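Local coordinates for protein cytochrome P450 monooxygenase (Rhodococcus sp. ECU0066, PDB 6KBH) that probably catalyses heme-dependent monooxygenation, drawing its electrons through FMN and a [2Fe-2S] cluster carried by reductase and ferredoxin modules of the same chain, at residues V538-E543 with W550-L555; I489-L494 with T533-V538; S480-I485 with L555-T560. All blocks are in the same frame, centred on the assembly; numbering follows the deposited sequence.

Interaction 1: residues V538-E543 with W550-L555. With FMN (flavin mononucleotide), chain B.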
loop_
_atom_site.group_PDB
_atom_site.type_symbol
_atom_site.label_atom_id
_atom_site.label_comp_id
_atom_site.label_asym_id
_atom_site.label_seq_id
_atom_site.Cartn_x
_atom_site.Cartn_y
_atom_site.Cartn_z
ATOM N N VAL A 538 17.280 -23.175 7.228
ATOM C CA VAL A 538 16.770 -22.516 8.428
ATOM C C VAL A 538 17.133 -23.319 9.672
ATOM O O VAL A 538 17.049 -24.552 9.688
ATOM C CB VAL A 538 15.250 -22.310 8.319
ATOM C CG1 VAL A 538 14.555 -23.642 8.141
ATOM C CG2 VAL A 538 14.718 -21.574 9.543
ATOM N N LEU A 539 17.542 -22.613 10.725
ATOM C CA LEU A 539 17.827 -23.208 12.024
ATOM C C LEU A 539 16.634 -23.031 12.956
ATOM O O LEU A 539 15.995 -21.974 12.972
ATOM C CB LEU A 539 19.079 -22.579 12.649
ATOM C CG LEU A 539 19.224 -22.583 14.178
ATOM C CD1 LEU A 539 19.398 -23.996 14.717
ATOM C CD2 LEU A 539 20.373 -21.694 14.632
ATOM N N HIS A 540 16.332 -24.077 13.727
ATOM C CA HIS A 540 15.335 -23.994 14.794
ATOM C C HIS A 540 15.943 -23.199 15.931
ATOM O O HIS A 540 16.702 -23.735 16.741
ATOM C CB HIS A 540 14.922 -25.380 15.279
ATOM C CG HIS A 540 13.527 -25.448 15.824
ATOM N ND1 HIS A 540 13.032 -24.529 16.724
ATOM C CD2 HIS A 540 12.534 -26.344 15.617
ATOM C CE1 HIS A 540 11.787 -24.848 17.036
ATOM N NE2 HIS A 540 11.461 -25.944 16.376
ATOM N N ASP A 541 15.631 -21.912 15.990
ATOM C CA ASP A 541 16.059 -21.121 17.129
ATOM C C ASP A 541 15.413 -21.680 18.389
ATOM O O ASP A 541 14.182 -21.770 18.476
ATOM C CB ASP A 541 15.682 -19.655 16.924
ATOM C CG ASP A 541 16.532 -18.714 17.751
ATOM O OD1 ASP A 541 17.382 -19.205 18.527
ATOM O OD2 ASP A 541 16.350 -17.485 17.627
ATOM N N ARG A 542 16.252 -22.097 19.348
ATOM C CA ARG A 542 15.721 -22.662 20.585
ATOM C C ARG A 542 14.804 -21.670 21.288
ATOM O O ARG A 542 13.801 -22.062 21.896
ATOM C CB ARG A 542 16.859 -23.087 21.521
ATOM C CG ARG A 542 18.083 -23.674 20.845
ATOM C CD ARG A 542 19.325 -23.199 21.566
ATOM N NE ARG A 542 19.232 -21.765 21.814
ATOM C CZ ARG A 542 20.141 -21.055 22.470
ATOM N NH1 ARG A 542 21.226 -21.648 22.949
ATOM N NH2 ARG A 542 19.960 -19.755 22.647
ATOM N N GLU A 543 15.137 -20.387 21.218
ATOM C CA GLU A 543 14.284 -19.302 21.684
ATOM C C GLU A 543 13.741 -18.615 20.433
ATOM O O GLU A 543 14.411 -17.762 19.841
ATOM C CB GLU A 543 15.062 -18.333 22.572
ATOM C CG GLU A 543 14.205 -17.403 23.411
ATOM C CD GLU A 543 15.043 -16.507 24.302
ATOM O OE1 GLU A 543 16.284 -16.526 24.154
ATOM O OE2 GLU A 543 14.468 -15.784 25.143
ATOM N N TRP A 550 7.656 -22.193 13.078
ATOM C CA TRP A 550 6.672 -22.497 12.045
ATOM C C TRP A 550 7.276 -23.325 10.918
ATOM O O TRP A 550 6.653 -24.282 10.440
ATOM C CB TRP A 550 6.064 -21.214 11.478
ATOM C CG TRP A 550 5.006 -21.546 10.482
ATOM C CD1 TRP A 550 3.696 -21.814 10.742
ATOM C CD2 TRP A 550 5.182 -21.728 9.070
ATOM N NE1 TRP A 550 3.036 -22.126 9.577
ATOM C CE2 TRP A 550 3.927 -22.081 8.538
ATOM C CE3 TRP A 550 6.274 -21.614 8.204
ATOM C CZ2 TRP A 550 3.734 -22.319 7.178
ATOM C CZ3 TRP A 550 6.080 -21.850 6.855
ATOM C CH2 TRP A 550 4.820 -22.199 6.356
ATOM N N ILE A 551 8.484 -22.973 10.478
ATOM C CA ILE A 551 9.106 -23.695 9.371
ATOM C C ILE A 551 9.362 -25.146 9.751
ATOM O O ILE A 551 9.138 -26.065 8.952
ATOM C CB ILE A 551 10.404 -22.995 8.932
ATOM C CG1 ILE A 551 10.105 -21.608 8.367
ATOM C CG2 ILE A 551 11.116 -23.835 7.901
ATOM C CD1 ILE A 551 11.343 -20.772 8.162
ATOM N N HIS A 552 9.829 -25.378 10.976
ATOM C CA HIS A 552 10.119 -26.735 11.421
ATOM C C HIS A 552 8.857 -27.508 11.776
ATOM O O HIS A 552 8.813 -28.730 11.596
ATOM C CB HIS A 552 11.051 -26.701 12.633
ATOM C CG HIS A 552 12.381 -26.072 12.362
ATOM N ND1 HIS A 552 13.573 -26.725 12.586
ATOM C CD2 HIS A 552 12.706 -24.853 11.872
ATOM C CE1 HIS A 552 14.575 -25.932 12.249
ATOM N NE2 HIS A 552 14.076 -24.789 11.818
ATOM N N THR A 553 7.828 -26.823 12.274
ATOM C CA THR A 553 6.687 -27.510 12.862
ATOM C C THR A 553 5.542 -27.753 11.885
ATOM O O THR A 553 4.860 -28.777 11.999
ATOM C CB THR A 553 6.176 -26.733 14.086
ATOM O OG1 THR A 553 5.395 -27.600 14.915
ATOM C CG2 THR A 553 5.329 -25.525 13.685
ATOM N N GLU A 554 5.310 -26.858 10.912
ATOM C CA GLU A 554 4.075 -26.952 10.141
ATOM C C GLU A 554 4.262 -26.725 8.643
ATOM O O GLU A 554 3.271 -26.498 7.937
ATOM C CB GLU A 554 3.032 -25.967 10.681
ATOM C CG GLU A 554 2.068 -26.585 11.681
ATOM C CD GLU A 554 1.108 -25.571 12.264
ATOM O OE1 GLU A 554 1.461 -24.374 12.302
ATOM O OE2 GLU A 554 0.001 -25.969 12.683
ATOM N N LEU A 555 5.490 -26.784 8.133
ATOM C CA LEU A 555 5.738 -26.756 6.697
ATOM C C LEU A 555 5.985 -28.179 6.211
ATOM O O LEU A 555 6.800 -28.905 6.791
ATOM C CB LEU A 555 6.934 -25.859 6.350
ATOM C CG LEU A 555 7.421 -25.777 4.890
ATOM C CD1 LEU A 555 8.193 -24.489 4.667
ATOM C CD2 LEU A 555 8.291 -26.953 4.467
HETATM N N1 FMN B . 18.367 -12.477 9.378
HETATM C C2 FMN B . 18.646 -11.370 8.674
HETATM O O2 FMN B . 18.273 -10.241 9.132
HETATM N N3 FMN B . 19.299 -11.408 7.506
HETATM C C4 FMN B . 19.695 -12.601 7.018
HETATM O O4 FMN B . 20.360 -12.668 5.839
HETATM C C4A FMN B . 19.422 -13.768 7.729
HETATM N N5 FMN B . 19.822 -14.950 7.231
HETATM C C5A FMN B . 19.549 -16.063 7.921
HETATM C C6 FMN B . 19.975 -17.263 7.382
HETATM C C7 FMN B . 19.724 -18.439 8.050
HETATM C C7M FMN B . 20.250 -19.705 7.330
HETATM C C8 FMN B . 19.045 -18.437 9.275
HETATM C C8M FMN B . 18.741 -19.708 10.042
HETATM C C9 FMN B . 18.631 -17.227 9.822
HETATM C C9A FMN B . 18.868 -16.028 9.143
HETATM N N10 FMN B . 18.473 -14.837 9.644
HETATM C C10 FMN B . 18.742 -13.702 8.941
HETATM C "C1'" FMN B . 17.712 -14.732 10.929
HETATM C "C2'" FMN B . 16.228 -14.909 10.730
HETATM O "O2'" FMN B . 15.636 -13.889 10.038
HETATM C "C3'" FMN B . 15.519 -15.066 12.051
HETATM O "O3'" FMN B . 15.744 -14.008 12.945
HETATM C "C4'" FMN B . 15.876 -16.413 12.716
HETATM O "O4'" FMN B . 15.879 -17.563 11.959
HETATM C "C5'" FMN B . 14.866 -16.775 13.846
HETATM O "O5'" FMN B . 13.461 -16.523 13.589
HETATM P P FMN B . 12.472 -16.509 14.809
HETATM O O1P FMN B . 11.250 -15.695 14.469
HETATM O O2P FMN B . 12.023 -17.894 15.151
HETATM O O3P FMN B . 13.200 -15.913 15.973
#
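Two histidines, H540 and H552, meet here without a hydrogen bond between them, and in a geometry that is neither a stack nor an edge-to-face pair. Their ring centroids lie 4.3 Å apart with the planes at 59°. The closer engagement is aliphatic: the CB of H540 sits over one face of the H552 imidazole, a CH-pi contact with CB 3.4 Å from the ring centroid, displaced toward the rim. H540 has its CG anti to the backbone N (chi1 -152°), which turns its ring across H552 at a slant, with H540 CD2 3.3 Å from H552 CG. The NE2 corner of H552 reaches the backbone between L539 and H540, but the H540 amide does not point at it suitably for a bond; H540 also shares a backbone hydrogen bond with D488.

One residue earlier in helix 547-554, I551 supplies the apolar half of the contact. It meets V538 tip to tip, CG2 of I551 against CG1 of V538 at 3.5 Å, while its CD1 approaches V538 CG2 at 3.7 Å. The chain from V538 to D541 also borders the flavin: V538 CA lies 3.8 Å from the C8M methyl of FMN, and S544, G547 and S548, further along the same loop and helix, bind FMN. D541 N makes a weak hydrogen bond to S548 OG near the start of the helix. No hydrogen bond joins V538-E543 to W550-L555, which meet through apolar and ring contacts, and with H540 NE2 only 4.4 Å from H552 ND1, protonating both histidines at once would probably be unfavourable.

Interaction 2: residues I489-L494 with T533-V538. With FMN (flavin mononucleotide), chain B.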
loop_
_atom_site.group_PDB
_atom_site.type_symbol
_atom_site.label_atom_id
_atom_site.label_comp_id
_atom_site.label_asym_id
_atom_site.label_seq_id
_atom_site.Cartn_x
_atom_site.Cartn_y
_atom_site.Cartn_z
ATOM N N ILE A 489 18.271 -27.990 11.898
ATOM C CA ILE A 489 18.514 -27.206 10.691
ATOM C C ILE A 489 17.900 -27.934 9.499
ATOM O O ILE A 489 18.279 -29.075 9.207
ATOM C CB ILE A 489 20.015 -26.961 10.457
ATOM C CG1 ILE A 489 20.541 -25.926 11.452
ATOM C CG2 ILE A 489 20.261 -26.481 9.036
ATOM C CD1 ILE A 489 22.039 -25.756 11.426
ATOM N N LEU A 490 16.957 -27.278 8.811
ATOM C CA LEU A 490 16.409 -27.770 7.549
ATOM C C LEU A 490 17.143 -27.137 6.380
ATOM O O LEU A 490 17.614 -26.006 6.459
ATOM C CB LEU A 490 14.918 -27.456 7.352
ATOM C CG LEU A 490 13.770 -27.933 8.229
ATOM C CD1 LEU A 490 13.713 -29.454 8.341
ATOM C CD2 LEU A 490 13.901 -27.275 9.545
ATOM N N LEU A 491 17.196 -27.868 5.279
ATOM C CA LEU A 491 17.536 -27.304 3.981
ATOM C C LEU A 491 16.273 -27.323 3.128
ATOM O O LEU A 491 15.764 -28.396 2.780
ATOM C CB LEU A 491 18.667 -28.078 3.312
ATOM C CG LEU A 491 19.165 -27.430 2.015
ATOM C CD1 LEU A 491 19.760 -26.052 2.281
ATOM C CD2 LEU A 491 20.164 -28.318 1.292
ATOM N N ILE A 492 15.767 -26.142 2.789
ATOM C CA ILE A 492 14.536 -26.011 2.018
ATOM C C ILE A 492 14.892 -25.750 0.562
ATOM O O ILE A 492 15.734 -24.893 0.261
ATOM C CB ILE A 492 13.643 -24.889 2.571
ATOM C CG1 ILE A 492 13.344 -25.120 4.049
ATOM C CG2 ILE A 492 12.347 -24.819 1.792
ATOM C CD1 ILE A 492 12.545 -24.004 4.670
ATOM N N THR A 493 14.257 -26.494 -0.339
ATOM C CA THR A 493 14.384 -26.285 -1.774
ATOM C C THR A 493 13.103 -25.625 -2.270
ATOM O O THR A 493 12.021 -26.215 -2.179
ATOM C CB THR A 493 14.627 -27.605 -2.503
ATOM O OG1 THR A 493 13.816 -28.624 -1.915
ATOM C CG2 THR A 493 16.077 -28.017 -2.387
ATOM N N LEU A 494 13.224 -24.403 -2.784
ATOM C CA LEU A 494 12.069 -23.599 -3.166
ATOM C C LEU A 494 12.008 -23.473 -4.683
ATOM O O LEU A 494 12.958 -22.989 -5.311
ATOM C CB LEU A 494 12.122 -22.228 -2.496
ATOM C CG LEU A 494 11.746 -22.309 -1.013
ATOM C CD1 LEU A 494 11.921 -20.966 -0.324
ATOM C CD2 LEU A 494 10.322 -22.831 -0.846
ATOM N N THR A 533 15.644 -22.489 -8.932
ATOM C CA THR A 533 15.477 -22.663 -7.490
ATOM C C THR A 533 16.281 -21.707 -6.616
ATOM O O THR A 533 17.307 -21.143 -7.013
ATOM C CB THR A 533 15.880 -24.059 -7.031
ATOM O OG1 THR A 533 16.999 -24.529 -7.798
ATOM C CG2 THR A 533 14.704 -25.008 -7.057
ATOM N N PHE A 534 15.802 -21.607 -5.379
ATOM C CA PHE A 534 16.516 -21.048 -4.246
ATOM C C PHE A 534 16.623 -22.115 -3.163
ATOM O O PHE A 534 15.732 -22.957 -3.014
ATOM C CB PHE A 534 15.788 -19.827 -3.700
ATOM C CG PHE A 534 15.863 -18.631 -4.594
ATOM C CD1 PHE A 534 16.926 -18.456 -5.460
ATOM C CD2 PHE A 534 14.859 -17.681 -4.572
ATOM C CE1 PHE A 534 16.987 -17.350 -6.284
ATOM C CE2 PHE A 534 14.913 -16.579 -5.382
ATOM C CZ PHE A 534 15.976 -16.409 -6.243
ATOM N N GLN A 535 17.718 -22.080 -2.407
ATOM C CA GLN A 535 17.915 -22.982 -1.279
ATOM C C GLN A 535 18.273 -22.176 -0.042
ATOM O O GLN A 535 19.174 -21.331 -0.084
ATOM C CB GLN A 535 19.007 -24.021 -1.564
ATOM C CG GLN A 535 18.470 -25.384 -1.971
ATOM C CD GLN A 535 19.574 -26.382 -2.256
ATOM O OE1 GLN A 535 20.729 -26.009 -2.452
ATOM N NE2 GLN A 535 19.222 -27.662 -2.285
ATOM N N VAL A 536 17.565 -22.439 1.051
ATOM C CA VAL A 536 17.834 -21.820 2.340
ATOM C C VAL A 536 17.940 -22.920 3.385
ATOM O O VAL A 536 17.359 -24.000 3.239
ATOM C CB VAL A 536 16.748 -20.797 2.734
ATOM C CG1 VAL A 536 16.805 -19.589 1.820
ATOM C CG2 VAL A 536 15.374 -21.440 2.684
ATOM N N ALA A 537 18.691 -22.641 4.448
ATOM C CA ALA A 537 18.948 -23.621 5.501
ATOM C C ALA A 537 18.547 -23.031 6.851
ATOM O O ALA A 537 19.390 -22.487 7.561
ATOM C CB ALA A 537 20.409 -24.058 5.490
ATOM N N VAL A 538 17.280 -23.175 7.228
ATOM C CA VAL A 538 16.770 -22.516 8.428
ATOM C C VAL A 538 17.133 -23.319 9.672
ATOM O O VAL A 538 17.049 -24.552 9.688
ATOM C CB VAL A 538 15.250 -22.310 8.319
ATOM C CG1 VAL A 538 14.555 -23.642 8.141
ATOM C CG2 VAL A 538 14.718 -21.574 9.543
HETATM N N1 FMN B . 18.367 -12.477 9.378
HETATM C C2 FMN B . 18.646 -11.370 8.674
HETATM O O2 FMN B . 18.273 -10.241 9.132
HETATM N N3 FMN B . 19.299 -11.408 7.506
HETATM C C4 FMN B . 19.695 -12.601 7.018
HETATM O O4 FMN B . 20.360 -12.668 5.839
HETATM C C4A FMN B . 19.422 -13.768 7.729
HETATM N N5 FMN B . 19.822 -14.950 7.231
HETATM C C5A FMN B . 19.549 -16.063 7.921
HETATM C C6 FMN B . 19.975 -17.263 7.382
HETATM C C7 FMN B . 19.724 -18.439 8.050
HETATM C C7M FMN B . 20.250 -19.705 7.330
HETATM C C8 FMN B . 19.045 -18.437 9.275
HETATM C C8M FMN B . 18.741 -19.708 10.042
HETATM C C9 FMN B . 18.631 -17.227 9.822
HETATM C C9A FMN B . 18.868 -16.028 9.143
HETATM N N10 FMN B . 18.473 -14.837 9.644
HETATM C C10 FMN B . 18.742 -13.702 8.941
HETATM C "C1'" FMN B . 17.712 -14.732 10.929
HETATM C "C2'" FMN B . 16.228 -14.909 10.730
HETATM O "O2'" FMN B . 15.636 -13.889 10.038
HETATM C "C3'" FMN B . 15.519 -15.066 12.051
HETATM O "O3'" FMN B . 15.744 -14.008 12.945
HETATM C "C4'" FMN B . 15.876 -16.413 12.716
HETATM O "O4'" FMN B . 15.879 -17.563 11.959
HETATM C "C5'" FMN B . 14.866 -16.775 13.846
HETATM O "O5'" FMN B . 13.461 -16.523 13.589
HETATM P P FMN B . 12.472 -16.509 14.809
HETATM O O1P FMN B . 11.250 -15.695 14.469
HETATM O O2P FMN B . 12.023 -17.894 15.151
HETATM O O3P FMN B . 13.200 -15.913 15.973
#
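T493 places CG2 beside its backbone N and anti to its carbonyl carbon, and Q535 runs extended beyond CG (chi2 180°), an arrangement that lays the two side chains next to each other, pointing the same way, with T493 CG2 3.6 Å from Q535 CG. The carboxamide of Q535 continues past this methyl to the CD2 branch of L491, whose CG lies anti to its backbone N. The hydroxyl of T493 has a different partner: OG1 is hydrogen-bonded to the carbonyl of G481 in the adjoining strand.

On the other face of the sheet, I492 sets its CB 3.9 Å from V536 CG2, and its CD1 reaches V538 CG1 at 4.0 Å. That same CG1 lies 3.9 Å from L490 CB, the two side chains running abreast.

Such pairing illustrates how an antiparallel flavin-binding barrel, the fold expected of an FR-type domain, is built from strand neighbours. Strands 489-494 and 533-536 run at 165° to each other. I492 with V536 and L494 with F534 are hydrogen-bonded pairs, and T493 with Q535 between them is a non-hydrogen-bonded one. The I492 N to V536 O bond, 2.7 Å, enters nearly along the C=O axis, whereas the return bond from V536 N to I492 O, 3.2 Å, arrives bent but in the carbonyl plane. L494 N and F534 O repeat the axial approach at 2.9 Å, with a C=O...N angle of 166°. Beyond the regular pairs, L490 N still reaches V538 O at 2.9 Å, which extends the pairing to the stretch where A537 and V538 line the FMN pocket. F534 shares the face of I492 and L494, and its ring meets that of W505.

Interaction 3: residues S480-I485 with L555-T560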
loop_
_atom_site.group_PDB
_atom_site.type_symbol
_atom_site.label_atom_id
_atom_site.label_comp_id
_atom_site.label_asym_id
_atom_site.label_seq_id
_atom_site.Cartn_x
_atom_site.Cartn_y
_atom_site.Cartn_z
ATOM N N SER A 480 9.806 -27.917 -2.800
ATOM C CA SER A 480 9.958 -29.221 -3.434
ATOM C C SER A 480 10.680 -30.238 -2.561
ATOM O O SER A 480 10.614 -31.436 -2.853
ATOM C CB SER A 480 10.712 -29.074 -4.754
ATOM O OG SER A 480 11.987 -28.482 -4.547
ATOM N N GLY A 481 11.368 -29.797 -1.510
ATOM C CA GLY A 481 12.068 -30.730 -0.653
ATOM C C GLY A 481 12.574 -30.161 0.656
ATOM O O GLY A 481 13.037 -29.017 0.712
ATOM N N LEU A 482 12.488 -30.965 1.716
ATOM C CA LEU A 482 13.021 -30.635 3.032
ATOM C C LEU A 482 14.088 -31.658 3.387
ATOM O O LEU A 482 13.806 -32.858 3.418
ATOM C CB LEU A 482 11.927 -30.643 4.103
ATOM C CG LEU A 482 10.775 -29.650 3.994
ATOM C CD1 LEU A 482 11.301 -28.349 3.429
ATOM C CD2 LEU A 482 9.638 -30.205 3.161
ATOM N N GLU A 483 15.301 -31.186 3.667
ATOM C CA GLU A 483 16.412 -32.065 4.010
ATOM C C GLU A 483 17.038 -31.612 5.320
ATOM O O GLU A 483 17.291 -30.418 5.514
ATOM C CB GLU A 483 17.468 -32.084 2.901
ATOM C CG GLU A 483 18.726 -32.863 3.267
ATOM C CD GLU A 483 19.705 -32.976 2.115
ATOM O OE1 GLU A 483 19.350 -32.572 0.987
ATOM O OE2 GLU A 483 20.831 -33.471 2.336
ATOM N N SER A 484 17.286 -32.567 6.214
ATOM C CA SER A 484 17.973 -32.304 7.475
ATOM C C SER A 484 19.471 -32.471 7.250
ATOM O O SER A 484 19.944 -33.575 6.959
ATOM C CB SER A 484 17.467 -33.244 8.567
ATOM O OG SER A 484 18.363 -33.290 9.663
ATOM N N ILE A 485 20.218 -31.373 7.372
ATOM C CA ILE A 485 21.663 -31.372 7.166
ATOM C C ILE A 485 22.426 -31.074 8.441
ATOM O O ILE A 485 23.665 -31.015 8.413
ATOM C CB ILE A 485 22.069 -30.385 6.056
ATOM C CG1 ILE A 485 21.330 -29.057 6.224
ATOM C CG2 ILE A 485 21.790 -30.981 4.681
ATOM C CD1 ILE A 485 21.878 -27.944 5.370
ATOM N N LEU A 555 5.490 -26.784 8.133
ATOM C CA LEU A 555 5.738 -26.756 6.697
ATOM C C LEU A 555 5.985 -28.179 6.211
ATOM O O LEU A 555 6.800 -28.905 6.791
ATOM C CB LEU A 555 6.934 -25.859 6.350
ATOM C CG LEU A 555 7.421 -25.777 4.890
ATOM C CD1 LEU A 555 8.193 -24.489 4.667
ATOM C CD2 LEU A 555 8.291 -26.953 4.467
ATOM N N ALA A 556 5.291 -28.567 5.146
ATOM C CA ALA A 556 5.525 -29.836 4.474
ATOM C C ALA A 556 5.818 -29.583 3.001
ATOM O O ALA A 556 5.671 -28.466 2.500
ATOM C CB ALA A 556 4.324 -30.777 4.627
ATOM N N VAL A 557 6.253 -30.640 2.312
ATOM C CA VAL A 557 6.415 -30.616 0.861
ATOM C C VAL A 557 5.077 -30.225 0.244
ATOM O O VAL A 557 4.014 -30.547 0.789
ATOM C CB VAL A 557 6.905 -31.979 0.324
ATOM C CG1 VAL A 557 6.740 -32.076 -1.184
ATOM C CG2 VAL A 557 8.354 -32.210 0.684
ATOM N N GLY A 558 5.114 -29.507 -0.878
ATOM C CA GLY A 558 3.911 -29.155 -1.596
ATOM C C GLY A 558 3.253 -27.869 -1.151
ATOM O O GLY A 558 2.350 -27.383 -1.845
ATOM N N ALA A 559 3.659 -27.310 -0.015
ATOM C CA ALA A 559 3.162 -26.006 0.388
ATOM C C ALA A 559 3.736 -24.921 -0.521
ATOM O O ALA A 559 4.660 -25.151 -1.307
ATOM C CB ALA A 559 3.523 -25.720 1.845
ATOM N N THR A 560 3.177 -23.722 -0.417
ATOM C CA THR A 560 3.704 -22.588 -1.158
ATOM C C THR A 560 3.856 -21.390 -0.236
ATOM O O THR A 560 2.970 -21.094 0.566
ATOM C CB THR A 560 2.826 -22.216 -2.361
ATOM O OG1 THR A 560 1.458 -22.056 -1.952
ATOM C CG2 THR A 560 2.935 -23.284 -3.435
#
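A type II beta turn from A556 to A559 leads the chain out of helix 547-554 into strand 560-567, and L555 just before the turn, with V557 within it, packs against L482 of strand 475-486. L482 is the residue that carries the contact. Its CG stands anti to the carbonyl carbon (chi1 -63°), and the two methyls beyond it divide the work. L482 CD1 meets L555 CD2 at 3.5 Å. L482 CG is only slightly farther from L555 CD2, at 3.7 Å. CD2 of L482 instead slides past V557, lying 3.4 Å from V557 CG2 and 3.5 Å from the V557 backbone N, so that one branch touches side chain and main chain together.

L555 offers its methyl because its CG is anti to the backbone N (chi1 176°), and the leucine pair meets at a slant, not end on. V557 directs CG2 at the strand, where G481 CA lies 4.2 Å from it. The turn itself is loosely closed by a weak bond from A559 N to A556 O, 3.4 Å long, and G558 takes the positive phi (88°) that the third position of a type II turn demands; a side chain there would press on the preceding carbonyl oxygen. No hydrogen bond crosses between the two segments, so the fit is one of van der Waals contact, mostly between methyl groups. An alanine in place of L482 would remove both branches and is likely to leave L555 CD2 and V557 CG2 without their partner, opening a gap under the turn.

Around the contact, L482 also touches I492 of strand 489-496, S480 and G481 bond to T493 in that strand, and V479 of strand 475-486 takes backbone hydrogen bonds with G558 and A559 while its side chain packs on L555, ahead of strand 560-567.

How the interactions relate
All three contacts lie within the FAD-binding FR-type range, on the same side of the chain's centre. Interaction 2 joins two neighbouring strands of the six-stranded antiparallel sheet; interaction 3, with its centre 8 Å away, starts from the next strand of that sheet, 475-486. Interaction 1 is centred 12 Å from each. Along the chain, interaction 2 closes before interaction 1 opens, V538 belonging to both, and interaction 3 encloses the two. L555 passes from the end of interaction 1 into interaction 3. Helix 547-554 packs I551 on I492 and H552 on L490, so strands, helix and exit turn form one continuous framework beside the FMN, which interactions 1 and 2 touch directly.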